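PDB 3EB7: insecticidal Delta-Endotoxin Cry8Ea1 from Bacillus Thuringiensis, which kills the underground larvae of the beetle Holotrichia parallela, probably by binding gut receptors and inserting its helical domain into the membrane to form pores. Local coordinates for residues S362-D367 with F379-G384. Sequence-based numbering, arbitrary orientation.
Sequences SKVVFD and FTYNPG
Phe-366 and Phe-379 form a hydrogen-bonded pair of an antiparallel beta hairpin: Phe-366 N lies 2.8 Å from Phe-379 O, and the return bond joins Phe-379 N to Phe-366 O. Two residues along the ladder, Val-364 and Tyr-381 pair reciprocally, Val-364 N to Tyr-381 O at 2.9 Å. The strand axes run at 172°, and Val-365 with Thr-380 supplies the intervening non-hydrogen-bonded pair.

The face bearing Val-364, Phe-366, Phe-379 and Tyr-381 is the tightly packed one. The Phe-366 ring presents its edge to the neighbouring strand, with CD1 3.9 Å from Phe-379 CB, while Val-364 CG1 lies 3.5 Å above one ring face, offset toward the rim. With CG anti to the backbone N (chi1 174°), the Tyr-381 ring is carried forward along its own chain, where Pro-383 CD sits over one face, 3.6 Å above the plane. The phenol OH hydrogen-bonds to Thr-287, and Phe-336 meets both phenylalanine rings edge-to-face, so this face packs against the adjoining sheet of the domain, with Phe-379 still partly exposed.

The other face is looser and more exposed. Val-365 CG2 and Thr-380 CG2 lie side by side at 4.1 Å, and the extended Lys-363 chain crosses Asn-382, its CG 3.9 Å from Asn-382 CB. Beyond the last strand pair, a water bridges the segments, donating to Ser-362 O and accepting from Gly-384 N.

Strand 376-381 is the outermost of its four-stranded sheet, beside 357-369, in the middle, beta-prism domain of the three-domain Cry toxins. The chemistry is therefore two-sided: reciprocal backbone hydrogen bonds fix the strand register, aromatic and aliphatic groups pack the inner face, and polar or charged residues mix with aliphatic ones on the outer face, where water takes over as the strands part.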
# COMPACT_ATOMS: atom_id res chain seq x y z
N SER A 362 0.78 24.84 -15.13
CA SER A 362 1.63 25.46 -16.18
C SER A 362 2.88 24.64 -16.53
O SER A 362 3.51 24.83 -17.56
CB SER A 362 2.06 26.86 -15.74
OG SER A 362 2.78 26.72 -14.52
N LYS A 363 3.20 23.69 -15.67
CA LYS A 363 4.44 22.96 -15.81
C LYS A 363 4.42 21.67 -15.00
O LYS A 363 4.00 21.69 -13.85
CB LYS A 363 5.62 23.82 -15.36
CG LYS A 363 6.98 23.17 -15.61
CD LYS A 363 8.07 24.19 -15.26
CE LYS A 363 9.47 23.61 -15.33
NZ LYS A 363 10.39 24.63 -14.70
N VAL A 364 4.86 20.59 -15.61
CA VAL A 364 5.11 19.33 -14.87
C VAL A 364 6.43 18.69 -15.32
O VAL A 364 6.62 18.44 -16.49
CB VAL A 364 3.97 18.24 -15.05
CG1 VAL A 364 4.25 17.02 -14.16
CG2 VAL A 364 2.61 18.83 -14.73
N VAL A 365 7.32 18.43 -14.37
CA VAL A 365 8.54 17.63 -14.63
C VAL A 365 8.34 16.18 -14.12
O VAL A 365 8.10 15.97 -12.92
CB VAL A 365 9.78 18.28 -13.95
CG1 VAL A 365 11.04 17.48 -14.25
CG2 VAL A 365 9.95 19.75 -14.43
N PHE A 366 8.40 15.21 -15.03
CA PHE A 366 8.31 13.79 -14.69
C PHE A 366 9.71 13.15 -14.69
O PHE A 366 10.34 13.00 -15.76
CB PHE A 366 7.43 13.00 -15.68
CG PHE A 366 6.08 13.66 -16.04
CD1 PHE A 366 6.01 14.67 -17.02
CD2 PHE A 366 4.89 13.22 -15.44
CE1 PHE A 366 4.78 15.27 -17.38
CE2 PHE A 366 3.63 13.79 -15.81
CZ PHE A 366 3.58 14.81 -16.78
N ASP A 367 10.19 12.72 -13.53
CA ASP A 367 11.47 12.02 -13.48
C ASP A 367 11.20 10.55 -13.61
O ASP A 367 10.42 10.00 -12.85
CB ASP A 367 12.22 12.31 -12.20
CG ASP A 367 12.62 13.76 -12.06
OD1 ASP A 367 12.96 14.42 -13.07
OD2 ASP A 367 12.65 14.24 -10.90
N PHE A 379 10.86 13.93 -18.49
CA PHE A 379 9.84 14.41 -19.43
C PHE A 379 9.33 15.70 -18.86
O PHE A 379 8.99 15.78 -17.70
CB PHE A 379 8.69 13.39 -19.54
CG PHE A 379 9.14 12.02 -20.02
CD1 PHE A 379 9.24 10.95 -19.14
CD2 PHE A 379 9.48 11.81 -21.37
CE1 PHE A 379 9.66 9.69 -19.58
CE2 PHE A 379 9.90 10.57 -21.84
CZ PHE A 379 9.98 9.49 -20.94
N THR A 380 9.33 16.74 -19.68
CA THR A 380 8.85 18.03 -19.23
C THR A 380 7.75 18.55 -20.10
O THR A 380 7.89 18.68 -21.33
CB THR A 380 9.97 19.08 -19.19
OG1 THR A 380 11.12 18.54 -18.52
CG2 THR A 380 9.48 20.32 -18.50
N TYR A 381 6.64 18.83 -19.41
CA TYR A 381 5.57 19.66 -19.90
C TYR A 381 5.80 21.12 -19.42
O TYR A 381 5.66 21.43 -18.23
CB TYR A 381 4.23 19.10 -19.37
CG TYR A 381 3.04 19.95 -19.69
CD1 TYR A 381 2.53 20.01 -21.01
CD2 TYR A 381 2.42 20.72 -18.70
CE1 TYR A 381 1.41 20.81 -21.32
CE2 TYR A 381 1.33 21.56 -19.01
CZ TYR A 381 0.82 21.57 -20.31
OH TYR A 381 -0.27 22.35 -20.62
N ASN A 382 6.16 22.01 -20.34
CA ASN A 382 6.18 23.45 -20.06
C ASN A 382 5.87 24.34 -21.26
O ASN A 382 6.78 24.87 -21.90
CB ASN A 382 7.48 23.85 -19.37
CG ASN A 382 7.45 25.31 -18.84
OD1 ASN A 382 6.41 26.02 -18.85
ND2 ASN A 382 8.61 25.77 -18.37
N PRO A 383 4.58 24.55 -21.58
CA PRO A 383 4.31 25.37 -22.79
C PRO A 383 4.73 26.85 -22.64
O PRO A 383 4.99 27.49 -23.65
CB PRO A 383 2.81 25.23 -23.01
CG PRO A 383 2.27 24.68 -21.70
CD PRO A 383 3.35 24.05 -20.94
N GLY A 384 4.82 27.36 -21.41
CA GLY A 384 5.38 28.69 -21.15
C GLY A 384 4.37 29.69 -20.62
O GLY A 384 3.43 30.02 -21.31
O HOH W 1 3.05 26.99 -18.86